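Local coordinates for glycosyl hydrolase family 2, TIM barrel domain protein (Parabacteroides merdae ATCC 43184, PDB 6DXU) that probably hydrolyses terminal beta-D-glucuronic acid residues from glucuronide conjugates, as a gut bacterial beta-glucuronidase of glycoside hydrolase family 2, at residues Ala182-Leu194 with His333-Glu345. Sequence-based numbering, arbitrary orientation.
Sequences ADFNIYGGLYRYL and HEDHAGVAQAMTE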
loop_
_atom_site.group_PDB
_atom_site.type_symbol
_atom_site.label_atom_id
_atom_site.label_comp_id
_atom_site.label_asym_id
_atom_site.label_seq_id
_atom_site.Cartn_x
_atom_site.Cartn_y
_atom_site.Cartn_z
ATOM N N ALA D 182 -24.555 -20.383 1.576
ATOM C CA ALA D 182 -25.180 -21.098 0.476
ATOM C C ALA D 182 -25.206 -22.599 0.753
ATOM O O ALA D 182 -24.404 -23.137 1.530
ATOM C CB ALA D 182 -24.448 -20.812 -0.837
ATOM N N ASP D 183 -26.170 -23.265 0.116
ATOM C CA ASP D 183 -26.425 -24.707 0.230
ATOM C C ASP D 183 -25.590 -25.513 -0.759
ATOM O O ASP D 183 -26.094 -26.433 -1.408
ATOM C CB ASP D 183 -27.922 -24.961 0.035
ATOM C CG ASP D 183 -28.351 -26.413 0.347
ATOM O OD1 ASP D 183 -27.756 -27.071 1.235
ATOM O OD2 ASP D 183 -29.293 -26.896 -0.322
ATOM N N PHE D 184 -24.309 -25.174 -0.916
ATOM C CA PHE D 184 -23.397 -25.970 -1.733
ATOM C C PHE D 184 -21.981 -25.653 -1.280
ATOM O O PHE D 184 -21.735 -24.627 -0.643
ATOM C CB PHE D 184 -23.574 -25.717 -3.246
ATOM C CG PHE D 184 -23.268 -24.294 -3.699
ATOM C CD1 PHE D 184 -24.258 -23.320 -3.687
ATOM C CD2 PHE D 184 -22.006 -23.952 -4.165
ATOM C CE1 PHE D 184 -23.988 -22.028 -4.113
ATOM C CE2 PHE D 184 -21.720 -22.644 -4.587
ATOM C CZ PHE D 184 -22.715 -21.687 -4.556
ATOM N N ASN D 185 -21.058 -26.556 -1.594
ATOM C CA ASN D 185 -19.665 -26.361 -1.219
ATOM C C ASN D 185 -19.007 -25.329 -2.114
ATOM O O ASN D 185 -19.145 -25.379 -3.342
ATOM C CB ASN D 185 -18.884 -27.665 -1.328
ATOM C CG ASN D 185 -19.386 -28.711 -0.370
ATOM O OD1 ASN D 185 -19.330 -28.529 0.834
ATOM N ND2 ASN D 185 -19.880 -29.808 -0.904
ATOM N N ILE D 186 -18.255 -24.426 -1.489
ATOM C CA ILE D 186 -17.425 -23.462 -2.211
ATOM C C ILE D 186 -16.069 -24.137 -2.369
ATOM O O ILE D 186 -15.166 -24.013 -1.529
ATOM C CB ILE D 186 -17.342 -22.126 -1.484
ATOM C CG1 ILE D 186 -18.764 -21.621 -1.225
ATOM C CG2 ILE D 186 -16.566 -21.101 -2.334
ATOM C CD1 ILE D 186 -18.802 -20.331 -0.418
ATOM N N TYR D 187 -15.938 -24.878 -3.450
ATOM C CA TYR D 187 -14.859 -25.841 -3.602
ATOM C C TYR D 187 -13.539 -25.152 -3.920
ATOM O O TYR D 187 -13.495 -24.008 -4.387
ATOM C CB TYR D 187 -15.205 -26.820 -4.714
ATOM C CG TYR D 187 -16.107 -27.959 -4.317
ATOM C CD1 TYR D 187 -15.849 -28.716 -3.165
ATOM C CD2 TYR D 187 -17.174 -28.342 -5.137
ATOM C CE1 TYR D 187 -16.662 -29.808 -2.826
ATOM C CE2 TYR D 187 -17.992 -29.446 -4.810
ATOM C CZ TYR D 187 -17.726 -30.161 -3.660
ATOM O OH TYR D 187 -18.516 -31.236 -3.327
ATOM N N GLY D 188 -12.446 -25.873 -3.690
ATOM C CA GLY D 188 -11.117 -25.357 -3.958
ATOM C C GLY D 188 -10.368 -26.250 -4.925
ATOM O O GLY D 188 -10.594 -27.464 -4.967
ATOM N N GLY D 189 -9.498 -25.636 -5.726
ATOM C CA GLY D 189 -8.515 -26.356 -6.513
ATOM C C GLY D 189 -8.704 -26.190 -8.012
ATOM O O GLY D 189 -9.575 -25.464 -8.492
ATOM N N LEU D 190 -7.851 -26.903 -8.753
ATOM C CA LEU D 190 -7.844 -26.871 -10.219
ATOM C C LEU D 190 -8.883 -27.866 -10.737
ATOM O O LEU D 190 -8.576 -28.888 -11.361
ATOM C CB LEU D 190 -6.445 -27.178 -10.749
ATOM C CG LEU D 190 -5.385 -26.085 -10.505
ATOM C CD1 LEU D 190 -3.965 -26.531 -10.930
ATOM C CD2 LEU D 190 -5.760 -24.788 -11.213
ATOM N N TYR D 191 -10.150 -27.550 -10.454
ATOM C CA TYR D 191 -11.209 -28.535 -10.625
ATOM C C TYR D 191 -11.863 -28.507 -12.005
ATOM O O TYR D 191 -12.737 -29.341 -12.272
ATOM C CB TYR D 191 -12.274 -28.383 -9.531
ATOM C CG TYR D 191 -12.774 -26.978 -9.224
ATOM C CD1 TYR D 191 -12.870 -26.530 -7.903
ATOM C CD2 TYR D 191 -13.245 -26.144 -10.229
ATOM C CE1 TYR D 191 -13.386 -25.257 -7.606
ATOM C CE2 TYR D 191 -13.747 -24.875 -9.952
ATOM C CZ TYR D 191 -13.822 -24.437 -8.641
ATOM O OH TYR D 191 -14.328 -23.182 -8.370
ATOM N N ARG D 192 -11.460 -27.596 -12.889
ATOM C CA ARG D 192 -11.781 -27.703 -14.305
ATOM C C ARG D 192 -10.466 -27.720 -15.065
ATOM O O ARG D 192 -9.434 -27.301 -14.541
ATOM C CB ARG D 192 -12.647 -26.536 -14.812
ATOM C CG ARG D 192 -14.019 -26.435 -14.168
ATOM C CD ARG D 192 -14.847 -25.390 -14.913
ATOM N NE ARG D 192 -16.028 -25.000 -14.143
ATOM C CZ ARG D 192 -16.575 -23.793 -14.185
ATOM N NH1 ARG D 192 -16.040 -22.852 -14.955
ATOM N NH2 ARG D 192 -17.649 -23.531 -13.454
ATOM N N TYR D 193 -10.515 -28.210 -16.302
ATOM C CA TYR D 193 -9.305 -28.394 -17.092
ATOM C C TYR D 193 -8.468 -27.132 -17.152
ATOM O O TYR D 193 -8.980 -26.023 -17.340
ATOM C CB TYR D 193 -9.642 -28.805 -18.521
ATOM C CG TYR D 193 -10.200 -30.202 -18.629
ATOM C CD1 TYR D 193 -9.447 -31.306 -18.224
ATOM C CD2 TYR D 193 -11.482 -30.417 -19.101
ATOM C CE1 TYR D 193 -9.963 -32.593 -18.312
ATOM C CE2 TYR D 193 -12.007 -31.716 -19.199
ATOM C CZ TYR D 193 -11.243 -32.786 -18.806
ATOM O OH TYR D 193 -11.755 -34.070 -18.891
ATOM N N LEU D 194 -7.165 -27.332 -17.056
ATOM C CA LEU D 194 -6.179 -26.296 -17.293
ATOM C C LEU D 194 -5.502 -26.646 -18.607
ATOM O O LEU D 194 -4.946 -27.740 -18.743
ATOM C CB LEU D 194 -5.165 -26.238 -16.145
ATOM C CG LEU D 194 -3.892 -25.404 -16.376
ATOM C CD1 LEU D 194 -4.247 -23.957 -16.747
ATOM C CD2 LEU D 194 -2.990 -25.435 -15.134
ATOM N N HIS D 333 -25.438 -28.984 -10.193
ATOM C CA HIS D 333 -24.191 -28.486 -9.634
ATOM C C HIS D 333 -23.020 -29.219 -10.284
ATOM O O HIS D 333 -23.153 -30.361 -10.747
ATOM C CB HIS D 333 -24.155 -28.682 -8.113
ATOM C CG HIS D 333 -24.695 -27.518 -7.339
ATOM N ND1 HIS D 333 -24.097 -26.275 -7.351
ATOM C CD2 HIS D 333 -25.768 -27.413 -6.519
ATOM C CE1 HIS D 333 -24.781 -25.454 -6.572
ATOM N NE2 HIS D 333 -25.800 -26.120 -6.057
ATOM N N GLU D 334 -21.874 -28.547 -10.343
ATOM C CA GLU D 334 -20.637 -29.207 -10.756
ATOM C C GLU D 334 -20.109 -29.940 -9.538
ATOM O O GLU D 334 -19.358 -29.391 -8.726
ATOM C CB GLU D 334 -19.621 -28.211 -11.296
ATOM C CG GLU D 334 -20.043 -27.559 -12.583
ATOM C CD GLU D 334 -18.916 -26.758 -13.223
ATOM O OE1 GLU D 334 -19.049 -26.401 -14.404
ATOM O OE2 GLU D 334 -17.879 -26.530 -12.567
ATOM N N ASP D 335 -20.528 -31.193 -9.402
ATOM C CA ASP D 335 -20.205 -32.012 -8.240
ATOM C C ASP D 335 -20.493 -33.457 -8.605
ATOM O O ASP D 335 -21.487 -33.727 -9.282
ATOM C CB ASP D 335 -21.034 -31.586 -7.023
ATOM C CG ASP D 335 -20.717 -32.391 -5.777
ATOM O OD1 ASP D 335 -19.530 -32.449 -5.392
ATOM O OD2 ASP D 335 -21.665 -32.920 -5.152
ATOM N N HIS D 336 -19.606 -34.375 -8.202
ATOM C CA HIS D 336 -19.799 -35.781 -8.549
ATOM C C HIS D 336 -19.104 -36.691 -7.537
ATOM O O HIS D 336 -18.149 -36.298 -6.858
ATOM C CB HIS D 336 -19.289 -36.089 -9.965
ATOM C CG HIS D 336 -19.748 -37.421 -10.488
ATOM N ND1 HIS D 336 -21.028 -37.633 -10.950
ATOM C CD2 HIS D 336 -19.106 -38.609 -10.602
ATOM C CE1 HIS D 336 -21.158 -38.894 -11.330
ATOM N NE2 HIS D 336 -20.005 -39.510 -11.129
ATOM N N ALA D 337 -19.616 -37.913 -7.431
ATOM C CA ALA D 337 -19.061 -38.886 -6.505
ATOM C C ALA D 337 -17.570 -39.086 -6.759
ATOM O O ALA D 337 -17.131 -39.227 -7.905
ATOM C CB ALA D 337 -19.810 -40.220 -6.649
ATOM N N GLY D 338 -16.792 -39.067 -5.683
ATOM C CA GLY D 338 -15.378 -39.354 -5.742
ATOM C C GLY D 338 -14.472 -38.203 -6.144
ATOM O O GLY D 338 -13.269 -38.272 -5.876
ATOM N N VAL D 339 -15.000 -37.144 -6.762
ATOM C CA VAL D 339 -14.160 -36.115 -7.371
ATOM C C VAL D 339 -14.598 -34.700 -7.009
ATOM O O VAL D 339 -13.903 -33.737 -7.344
ATOM C CB VAL D 339 -14.141 -36.276 -8.906
ATOM C CG1 VAL D 339 -13.596 -37.629 -9.299
ATOM C CG2 VAL D 339 -15.531 -36.044 -9.489
ATOM N N ALA D 340 -15.741 -34.554 -6.336
ATOM C CA ALA D 340 -16.296 -33.221 -6.007
ATOM C C ALA D 340 -16.427 -32.448 -7.317
ATOM O O ALA D 340 -16.971 -32.988 -8.296
ATOM C CB ALA D 340 -15.444 -32.530 -4.929
ATOM N N GLN D 341 -15.918 -31.211 -7.410
ATOM C CA GLN D 341 -16.147 -30.417 -8.613
ATOM C C GLN D 341 -15.330 -30.900 -9.813
ATOM O O GLN D 341 -15.624 -30.494 -10.943
ATOM C CB GLN D 341 -15.853 -28.927 -8.338
ATOM C CG GLN D 341 -16.300 -28.015 -9.503
ATOM C CD GLN D 341 -16.672 -26.616 -9.045
ATOM O OE1 GLN D 341 -16.555 -26.278 -7.864
ATOM N NE2 GLN D 341 -17.121 -25.792 -9.984
ATOM N N ALA D 342 -14.339 -31.775 -9.612
ATOM C CA ALA D 342 -13.394 -32.154 -10.672
ATOM C C ALA D 342 -13.956 -33.226 -11.624
ATOM O O ALA D 342 -13.400 -34.316 -11.789
ATOM C CB ALA D 342 -12.095 -32.624 -10.032
ATOM N N MET D 343 -15.053 -32.887 -12.296
ATOM C CA MET D 343 -15.636 -33.799 -13.288
ATOM C C MET D 343 -14.867 -33.752 -14.602
ATOM O O MET D 343 -14.396 -32.691 -15.026
ATOM C CB MET D 343 -17.098 -33.450 -13.540
ATOM C CG MET D 343 -17.968 -33.618 -12.299
ATOM S SD MET D 343 -19.714 -33.297 -12.615
ATOM C CE MET D 343 -20.146 -34.712 -13.640
ATOM N N THR D 344 -14.747 -34.907 -15.255
ATOM C CA THR D 344 -14.098 -34.987 -16.551
ATOM C C THR D 344 -15.113 -34.738 -17.666
ATOM O O THR D 344 -16.326 -34.759 -17.458
ATOM C CB THR D 344 -13.456 -36.351 -16.762
ATOM O OG1 THR D 344 -14.489 -37.344 -16.809
ATOM C CG2 THR D 344 -12.446 -36.657 -15.639
ATOM N N GLU D 345 -14.600 -34.524 -18.874
ATOM C CA GLU D 345 -15.497 -34.340 -20.014
ATOM C C GLU D 345 -16.419 -35.547 -20.200
ATOM O O GLU D 345 -17.613 -35.388 -20.472
ATOM C CB GLU D 345 -14.701 -34.088 -21.295
ATOM C CG GLU D 345 -15.627 -34.018 -22.511
ATOM C CD GLU D 345 -14.946 -33.586 -23.789
ATOM O OE1 GLU D 345 -13.713 -33.448 -23.795
ATOM O OE2 GLU D 345 -15.659 -33.364 -24.792
HETATM O O HOH W 1 -27.264 -25.170 -3.663
HETATM O O HOH W 2 -17.922 -24.838 -5.900
HETATM O O HOH W 3 -14.487 -30.131 -14.215
#
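Gln-341 lies flat over one face of the Tyr-191 ring, amide and ring planes only 8° apart, while its CG makes a CH-pi contact 3.8 Å from the centroid of that same ring. With CG anti to the backbone N (chi1 -171°) and the chain extended beyond it, the amide spans the aromatic face. It is fixed at both ends: NE2 donates a nearly straight bond to Glu-334 OE2 (2.8 Å), and OE1 accepts from a water that also takes the N-H of Tyr-187. Glu-334 OE2 is thus gripped twice, for its syn lone pair receives Arg-192 NE at 2.9 Å in a salt bridge, the carboxylate turned 75° from the guanidinium. Ser-371 N holds the other Glu-334 oxygen, and Gln-369 O a further N-H of Arg-192.

These residues join the sugar-binding domain to the TIM barrel of the glycoside hydrolase family 2 fold: loop 182-194 leads into strand 194-199, and loop 333-345 connects barrel strand 323-331 to helix 345-357. Tyr-187 stands beside Gln-341, with Ala-340 CB packed 3.5 Å above one ring face and Asn-185 CB against the opposite one. Its OH donates to Asp-335 OD1 (2.6 Å), approaching from above the carboxylate plane; Arg-617 pairs with the other oxygen. A phenylalanine here would probably cost Asp-335 OD1 this short bond, leaving the carboxylate to its partners outside the two loops. Farther along, Tyr-193 OH accepts the backbone N-H of Glu-345 at 2.9 Å, at the first turn of helix 345-357.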